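Local structure of CT253 (Chlamydia trachomatis serovar L2, 6UXC) at residues A[62-75]-A[85-99]. The protein is a predicted lipoprotein of unknown function whose mixed beta sheet is packed against helices. Numbering follows the deposited sequence.
Sequences IKHHASAGVAAQFF and LATQLLPAEFVVAAE
The short helix 68-72 and the loop leading into it lie over the start of strand 94-105, the central strand of a mixed five-stranded sheet, and against the 3-10 turn that precedes it. L89 of that turn is wedged between two rings. Its CD2 sits over the centre of the H64 imidazole in a CH-pi contact, 3.7 Å from the ring centroid, while CD1 reaches F74 CE1 obliquely at 3.4 Å. Both imidazole nitrogens are engaged: ND1 accepts from A66 N in the ring plane, and NE2 is hydrogen-bonded to M23 O. F74 receives V95 CG1 over one face, 4.2 Å from the centroid, and meets F123 edge-to-face. The F75 ring meets the strand backbone obliquely, with CE1 3.4 Å from A98 O and also touching A97 CB; it stacks with F27.

Two side-chain amides, of Q88 and Q73, link segments 62-75 and 85-99. The extended Q88 lies across V70 and its OE1 takes a straight bond from S67 N (2.9 Å, 164°), close to the helix start, where S67 OG caps V70 N. Water 2 joins Q88 NE2 to S67 OG, and water 1 joins H65 N to Q88 O. CG of Q73 lies between its backbone N and carbonyl carbon (chi1 67°) and the chain runs on extended, bringing NE2 to L85 O at 2.8 Å, above that carbonyl plane, and to V70 O on a lone pair. Near the cis peptide before P91, I62 CD1 packs on A92 CB at 3.9 Å. The result is a short helix, N-capped by S67, laid on one face of a mixed beta sheet by its flanking residues.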
ATOM      1  N   ILE A  62      10.481   9.277   3.571  1.00 24.33           N
ATOM      2  CA  ILE A  62      11.634   9.047   4.419  1.00 23.09           C
ATOM      3  C   ILE A  62      11.936   7.563   4.497  1.00 22.61           C
ATOM      4  O   ILE A  62      11.098   6.696   4.202  1.00 27.54           O
ATOM      5  CB  ILE A  62      11.453   9.615   5.844  1.00 25.14           C
ATOM      6  CG1 ILE A  62      10.488   8.745   6.668  1.00 29.19           C
ATOM      7  CG2 ILE A  62      11.065  11.040   5.784  1.00 33.54           C
ATOM      8  CD1 ILE A  62      10.709   8.820   8.134  1.00 29.04           C
ATOM      9  N   LYS A  63      13.178   7.268   4.906  1.00 21.50           N
ATOM     10  CA  LYS A  63      13.595   5.951   5.332  1.00 23.45           C
ATOM     11  C   LYS A  63      13.488   5.825   6.855  1.00 25.51           C
ATOM     12  O   LYS A  63      14.009   6.656   7.599  1.00 26.07           O
ATOM     13  CB  LYS A  63      15.026   5.709   4.842  1.00 27.03           C
ATOM     14  CG  LYS A  63      15.662   4.421   5.349  1.00 31.20           C
ATOM     15  CD  LYS A  63      15.050   3.201   4.750  1.00 32.42           C
ATOM     16  CE  LYS A  63      15.653   1.957   5.422  1.00 37.90           C
ATOM     17  NZ  LYS A  63      15.062   0.678   4.986  1.00 47.22           N
ATOM     18  N   HIS A  64      12.778   4.795   7.316  1.00 24.81           N
ATOM     19  CA  HIS A  64      12.684   4.526   8.748  1.00 24.12           C
ATOM     20  C   HIS A  64      13.050   3.067   9.009  1.00 25.20           C
ATOM     21  O   HIS A  64      13.230   2.262   8.083  1.00 25.75           O
ATOM     22  CB  HIS A  64      11.285   4.813   9.283  1.00 24.57           C
ATOM     23  CG  HIS A  64      10.263   3.918   8.696  1.00 24.31           C
ATOM     24  ND1 HIS A  64       9.941   2.687   9.238  1.00 23.87           N
ATOM     25  CD2 HIS A  64       9.498   4.060   7.591  1.00 23.83           C
ATOM     26  CE1 HIS A  64       9.035   2.104   8.476  1.00 29.94           C
ATOM     27  NE2 HIS A  64       8.741   2.926   7.477  1.00 26.50           N
ATOM     28  N   HIS A  65      13.159   2.726  10.308  1.00 24.73           N
ATOM     29  CA  HIS A  65      13.508   1.396  10.783  1.00 23.34           C
ATOM     30  C   HIS A  65      12.516   0.923  11.840  1.00 26.76           C
ATOM     31  O   HIS A  65      12.882   0.233  12.809  1.00 25.93           O
ATOM     32  CB  HIS A  65      14.938   1.379  11.321  1.00 28.73           C
ATOM     33  CG  HIS A  65      15.923   1.918  10.337  1.00 30.48           C
ATOM     34  ND1 HIS A  65      16.066   3.271  10.116  1.00 37.50           N
ATOM     35  CD2 HIS A  65      16.731   1.302   9.446  1.00 41.69           C
ATOM     36  CE1 HIS A  65      16.960   3.468   9.171  1.00 42.19           C
ATOM     37  NE2 HIS A  65      17.376   2.292   8.745  1.00 30.63           N
ATOM     38  N   ALA A  66      11.238   1.250  11.661  1.00 25.24           N
ATOM     39  CA  ALA A  66      10.235   0.874  12.666  1.00 26.10           C
ATOM     40  C   ALA A  66      10.178  -0.638  12.901  1.00 28.01           C
ATOM     41  O   ALA A  66      10.234  -1.444  11.965  1.00 26.72           O
ATOM     42  CB  ALA A  66       8.853   1.373  12.215  1.00 25.46           C
ATOM     43  N   SER A  67      10.069  -1.014  14.168  1.00 24.24           N
ATOM     44  CA  SER A  67       9.951  -2.423  14.540  1.00 27.21           C
ATOM     45  C   SER A  67       8.615  -3.005  14.070  1.00 34.77           C
ATOM     46  O   SER A  67       7.671  -2.285  13.724  1.00 27.58           O
ATOM     47  CB  SER A  67      10.061  -2.570  16.049  1.00 31.87           C
ATOM     48  OG  SER A  67       8.893  -2.052  16.643  1.00 31.44           O
ATOM     49  N   ALA A  68       8.539  -4.348  14.097  1.00 30.63           N
ATOM     50  CA  ALA A  68       7.316  -5.036  13.701  1.00 30.38           C
ATOM     51  C   ALA A  68       6.122  -4.558  14.505  1.00 27.75           C
ATOM     52  O   ALA A  68       5.054  -4.292  13.939  1.00 29.71           O
ATOM     53  CB  ALA A  68       7.497  -6.548  13.870  1.00 35.33           C
ATOM     54  N   GLY A  69       6.305  -4.389  15.813  1.00 28.67           N
ATOM     55  CA  GLY A  69       5.182  -4.050  16.663  1.00 31.82           C
ATOM     56  C   GLY A  69       4.798  -2.601  16.519  1.00 30.22           C
ATOM     57  O   GLY A  69       3.623  -2.248  16.653  1.00 30.88           O
ATOM     58  N   VAL A  70       5.766  -1.751  16.198  1.00 24.73           N
ATOM     59  CA  VAL A  70       5.455  -0.349  15.995  1.00 25.40           C
ATOM     60  C   VAL A  70       4.690  -0.162  14.690  1.00 27.97           C
ATOM     61  O   VAL A  70       3.767   0.644  14.618  1.00 29.35           O
ATOM     62  CB  VAL A  70       6.737   0.495  16.032  1.00 28.70           C
ATOM     63  CG1 VAL A  70       6.520   1.895  15.443  1.00 29.82           C
ATOM     64  CG2 VAL A  70       7.244   0.599  17.479  1.00 31.25           C
ATOM     65  N   ALA A  71       5.084  -0.864  13.634  1.00 24.68           N
ATOM     66  CA  ALA A  71       4.305  -0.775  12.404  1.00 23.52           C
ATOM     67  C   ALA A  71       2.929  -1.404  12.588  1.00 24.28           C
ATOM     68  O   ALA A  71       1.910  -0.878  12.111  1.00 23.46           O
ATOM     69  CB  ALA A  71       5.050  -1.462  11.262  1.00 26.70           C
ATOM     70  N   ALA A  72       2.880  -2.540  13.284  1.00 26.44           N
ATOM     71  CA  ALA A  72       1.636  -3.296  13.339  1.00 27.55           C
ATOM     72  C   ALA A  72       0.524  -2.498  13.986  1.00 25.86           C
ATOM     73  O   ALA A  72      -0.659  -2.664  13.633  1.00 24.53           O
ATOM     74  CB  ALA A  72       1.872  -4.602  14.096  1.00 27.29           C
ATOM     75  N   GLN A  73       0.856  -1.647  14.956  1.00 24.29           N
ATOM     76  CA  GLN A  73      -0.198  -0.968  15.692  1.00 25.26           C
ATOM     77  C   GLN A  73      -1.072  -0.118  14.775  1.00 25.11           C
ATOM     78  O   GLN A  73      -2.245   0.108  15.081  1.00 24.81           O
ATOM     79  CB  GLN A  73       0.413  -0.140  16.828  1.00 32.05           C
ATOM     80  CG  GLN A  73       1.206   0.966  16.403  1.00 41.36           C
ATOM     81  CD  GLN A  73       2.101   1.501  17.521  1.00 36.43           C
ATOM     82  OE1 GLN A  73       1.805   1.409  18.711  1.00 29.92           O
ATOM     83  NE2 GLN A  73       3.187   2.078  17.119  1.00 27.67           N
ATOM     84  N   PHE A  74      -0.527   0.354  13.646  1.00 24.45           N
ATOM     85  CA  PHE A  74      -1.306   1.193  12.736  1.00 25.55           C
ATOM     86  C   PHE A  74      -2.336   0.408  11.941  1.00 27.24           C
ATOM     87  O   PHE A  74      -3.196   1.025  11.296  1.00 25.98           O
ATOM     88  CB  PHE A  74      -0.364   1.940  11.778  1.00 22.36           C
ATOM     89  CG  PHE A  74       0.488   2.966  12.465  1.00 22.46           C
ATOM     90  CD1 PHE A  74       1.727   2.628  12.978  1.00 25.20           C
ATOM     91  CD2 PHE A  74       0.031   4.271  12.599  1.00 26.79           C
ATOM     92  CE1 PHE A  74       2.507   3.599  13.624  1.00 24.95           C
ATOM     93  CE2 PHE A  74       0.792   5.213  13.243  1.00 30.76           C
ATOM     94  CZ  PHE A  74       2.035   4.865  13.752  1.00 26.94           C
ATOM     95  N   PHE A  75      -2.292  -0.922  11.996  1.00 24.80           N
ATOM     96  CA  PHE A  75      -3.246  -1.780  11.309  1.00 24.20           C
ATOM     97  C   PHE A  75      -4.271  -2.405  12.239  1.00 27.32           C
ATOM     98  O   PHE A  75      -5.069  -3.227  11.782  1.00 28.72           O
ATOM     99  CB  PHE A  75      -2.516  -2.887  10.563  1.00 23.60           C
ATOM    100  CG  PHE A  75      -1.628  -2.370   9.468  1.00 23.06           C
ATOM    101  CD1 PHE A  75      -2.193  -1.892   8.289  1.00 25.67           C
ATOM    102  CD2 PHE A  75      -0.252  -2.303   9.620  1.00 23.67           C
ATOM    103  CE1 PHE A  75      -1.400  -1.435   7.263  1.00 27.16           C
ATOM    104  CE2 PHE A  75       0.551  -1.802   8.590  1.00 24.57           C
ATOM    105  CZ  PHE A  75      -0.042  -1.360   7.412  1.00 25.93           C
ATOM    106  N   LEU A  85       4.918   5.656  21.188  1.00 29.58           N
ATOM    107  CA  LEU A  85       4.936   4.489  20.303  1.00 27.84           C
ATOM    108  C   LEU A  85       5.007   4.857  18.814  1.00 29.43           C
ATOM    109  O   LEU A  85       5.064   3.947  17.988  1.00 30.22           O
ATOM    110  CB  LEU A  85       3.709   3.628  20.568  1.00 30.23           C
ATOM    111  CG  LEU A  85       3.962   2.518  21.587  1.00 55.18           C
ATOM    112  CD1 LEU A  85       2.641   1.949  22.104  1.00 82.97           C
ATOM    113  CD2 LEU A  85       4.858   1.424  20.936  1.00 33.22           C
ATOM    114  N   ALA A  86       5.051   6.148  18.466  1.00 28.95           N
ATOM    115  CA  ALA A  86       5.179   6.573  17.081  1.00 29.75           C
ATOM    116  C   ALA A  86       6.524   7.210  16.757  1.00 26.26           C
ATOM    117  O   ALA A  86       6.778   7.501  15.584  1.00 26.30           O
ATOM    118  CB  ALA A  86       4.051   7.546  16.696  1.00 29.01           C
ATOM    119  N   THR A  87       7.412   7.399  17.750  1.00 25.15           N
ATOM    120  CA  THR A  87       8.639   8.167  17.509  1.00 25.52           C
ATOM    121  C   THR A  87       9.558   7.512  16.487  1.00 25.72           C
ATOM    122  O   THR A  87      10.352   8.202  15.843  1.00 28.50           O
ATOM    123  CB  THR A  87       9.397   8.360  18.812  1.00 30.58           C
ATOM    124  OG1 THR A  87       9.748   7.084  19.362  1.00 29.78           O
ATOM    125  CG2 THR A  87       8.540   9.151  19.798  1.00 30.70           C
ATOM    126  N   GLN A  88       9.467   6.192  16.321  1.00 26.06           N
ATOM    127  CA  GLN A  88      10.307   5.518  15.330  1.00 23.46           C
ATOM    128  C   GLN A  88       9.974   5.910  13.900  1.00 27.19           C
ATOM    129  O   GLN A  88      10.777   5.645  12.992  1.00 28.51           O
ATOM    130  CB  GLN A  88      10.179   4.007  15.477  1.00 27.55           C
ATOM    131  CG  GLN A  88      10.891   3.451  16.685  1.00 27.90           C
ATOM    132  CD  GLN A  88      10.668   1.972  16.865  1.00 34.66           C
ATOM    133  OE1 GLN A  88      10.371   1.245  15.905  1.00 29.30           O
ATOM    134  NE2 GLN A  88      10.772   1.519  18.098  1.00 39.47           N
ATOM    135  N   LEU A  89       8.847   6.578  13.679  1.00 24.22           N
ATOM    136  CA  LEU A  89       8.486   7.044  12.347  1.00 23.97           C
ATOM    137  C   LEU A  89       8.792   8.514  12.132  1.00 27.39           C
ATOM    138  O   LEU A  89       8.684   9.007  11.006  1.00 24.47           O
ATOM    139  CB  LEU A  89       7.018   6.763  12.100  1.00 22.98           C
ATOM    140  CG  LEU A  89       6.869   5.228  12.110  1.00 29.47           C
ATOM    141  CD1 LEU A  89       5.557   4.797  12.612  1.00 33.30           C
ATOM    142  CD2 LEU A  89       7.201   4.619  10.741  1.00 26.50           C
ATOM    143  N   LEU A  90       9.200   9.228  13.167  1.00 23.17           N
ATOM    144  CA  LEU A  90       9.720  10.550  12.944  1.00 23.52           C
ATOM    145  C   LEU A  90      10.998  10.402  12.126  1.00 25.08           C
ATOM    146  O   LEU A  90      11.700   9.388  12.271  1.00 26.43           O
ATOM    147  CB  LEU A  90      10.016  11.220  14.263  1.00 25.17           C
ATOM    148  CG  LEU A  90       8.779  11.393  15.169  1.00 26.79           C
ATOM    149  CD1 LEU A  90       9.182  11.962  16.522  1.00 31.46           C
ATOM    150  CD2 LEU A  90       7.729  12.301  14.501  1.00 32.71           C
ATOM    151  N   PRO A  91      11.322  11.381  11.263  1.00 25.27           N
ATOM    152  CA  PRO A  91      10.718  12.718  11.142  1.00 25.16           C
ATOM    153  C   PRO A  91       9.564  12.840  10.161  1.00 26.73           C
ATOM    154  O   PRO A  91       9.251  13.958   9.716  1.00 25.58           O
ATOM    155  CB  PRO A  91      11.892  13.560  10.641  1.00 32.60           C
ATOM    156  CG  PRO A  91      12.613  12.585   9.727  1.00 28.24           C
ATOM    157  CD  PRO A  91      12.546  11.260  10.439  1.00 30.42           C
ATOM    158  N   ALA A  92       8.939  11.721   9.827  1.00 24.73           N
ATOM    159  CA  ALA A  92       7.731  11.822   9.030  1.00 23.60           C
ATOM    160  C   ALA A  92       6.661  12.614   9.784  1.00 26.80           C
ATOM    161  O   ALA A  92       6.582  12.603  11.026  1.00 25.71           O
ATOM    162  CB  ALA A  92       7.200  10.448   8.675  1.00 26.09           C
ATOM    163  N   GLU A  93       5.844  13.312   9.006  1.00 26.03           N
ATOM    164  CA  GLU A  93       4.634  13.972   9.488  1.00 25.59           C
ATOM    165  C   GLU A  93       3.414  13.070   9.378  1.00 24.44           C
ATOM    166  O   GLU A  93       2.464  13.200  10.168  1.00 27.37           O
ATOM    167  CB  GLU A  93       4.399  15.256   8.688  1.00 26.90           C
ATOM    168  CG  GLU A  93       5.523  16.261   8.780  1.00 31.15           C
ATOM    169  CD  GLU A  93       5.429  17.359   7.724  1.00 44.39           C
ATOM    170  OE1 GLU A  93       5.036  17.112   6.550  1.00 31.68           O
ATOM    171  OE2 GLU A  93       5.763  18.489   8.084  1.00 48.38           O
ATOM    172  N   PHE A  94       3.414  12.165   8.391  1.00 24.73           N
ATOM    173  CA  PHE A  94       2.302  11.291   8.082  1.00 25.03           C
ATOM    174  C   PHE A  94       2.816   9.883   7.861  1.00 23.17           C
ATOM    175  O   PHE A  94       3.919   9.690   7.356  1.00 26.31           O
ATOM    176  CB  PHE A  94       1.552  11.746   6.827  1.00 27.53           C
ATOM    177  CG  PHE A  94       1.073  13.173   6.909  1.00 28.38           C
ATOM    178  CD1 PHE A  94      -0.149  13.461   7.488  1.00 29.15           C
ATOM    179  CD2 PHE A  94       1.845  14.212   6.433  1.00 29.51           C
ATOM    180  CE1 PHE A  94      -0.601  14.778   7.568  1.00 28.99           C
ATOM    181  CE2 PHE A  94       1.408  15.526   6.526  1.00 31.95           C
ATOM    182  CZ  PHE A  94       0.179  15.799   7.097  1.00 30.09           C
ATOM    183  N   VAL A  95       2.011   8.925   8.288  1.00 23.14           N
ATOM    184  CA  VAL A  95       2.309   7.510   8.163  1.00 23.06           C
ATOM    185  C   VAL A  95       1.274   6.905   7.237  1.00 24.83           C
ATOM    186  O   VAL A  95       0.059   7.038   7.472  1.00 24.89           O
ATOM    187  CB  VAL A  95       2.273   6.813   9.533  1.00 22.16           C
ATOM    188  CG1 VAL A  95       2.531   5.290   9.392  1.00 25.50           C
ATOM    189  CG2 VAL A  95       3.252   7.438  10.462  1.00 25.38           C
ATOM    190  N   VAL A  96       1.763   6.228   6.203  1.00 22.08           N
ATOM    191  CA  VAL A  96       0.926   5.528   5.241  1.00 23.79           C
ATOM    192  C   VAL A  96       0.891   4.047   5.600  1.00 23.66           C
ATOM    193  O   VAL A  96       1.939   3.387   5.648  1.00 25.21           O
ATOM    194  CB  VAL A  96       1.452   5.719   3.816  1.00 21.75           C
ATOM    195  CG1 VAL A  96       0.580   4.932   2.858  1.00 29.58           C
ATOM    196  CG2 VAL A  96       1.467   7.155   3.454  1.00 25.90           C
ATOM    197  N   ALA A  97      -0.312   3.536   5.874  1.00 22.03           N
ATOM    198  CA  ALA A  97      -0.524   2.167   6.334  1.00 21.57           C
ATOM    199  C   ALA A  97      -1.532   1.509   5.398  1.00 27.85           C
ATOM    200  O   ALA A  97      -2.739   1.722   5.522  1.00 27.78           O
ATOM    201  CB  ALA A  97      -1.021   2.158   7.787  1.00 25.19           C
ATOM    202  N   ALA A  98      -1.031   0.703   4.465  1.00 23.70           N
ATOM    203  CA  ALA A  98      -1.878   0.027   3.485  1.00 26.09           C
ATOM    204  C   ALA A  98      -1.920  -1.462   3.795  1.00 24.81           C
ATOM    205  O   ALA A  98      -0.868  -2.096   3.971  1.00 25.29           O
ATOM    206  CB  ALA A  98      -1.356   0.255   2.072  1.00 23.99           C
ATOM    207  N   GLU A  99      -3.129  -2.016   3.857  1.00 23.28           N
ATOM    208  CA  GLU A  99      -3.359  -3.429   4.112  1.00 23.50           C
ATOM    209  C   GLU A  99      -4.063  -4.070   2.925  1.00 28.37           C
ATOM    210  O   GLU A  99      -5.119  -3.593   2.500  1.00 28.20           O
ATOM    211  CB  GLU A  99      -4.251  -3.634   5.348  1.00 25.68           C
ATOM    212  CG  GLU A  99      -4.541  -5.090   5.634  1.00 25.64           C
ATOM    213  CD  GLU A  99      -5.335  -5.337   6.901  1.00 32.85           C
ATOM    214  OE1 GLU A  99      -5.714  -4.372   7.609  1.00 31.54           O
ATOM    215  OE2 GLU A  99      -5.573  -6.528   7.192  1.00 29.19           O
TER
HETATM  216  O   HOH W   1      12.768   3.796  12.954  1.00 27.61           O
HETATM  217  O   HOH W   2      10.112  -1.075  19.197  1.00 44.50           O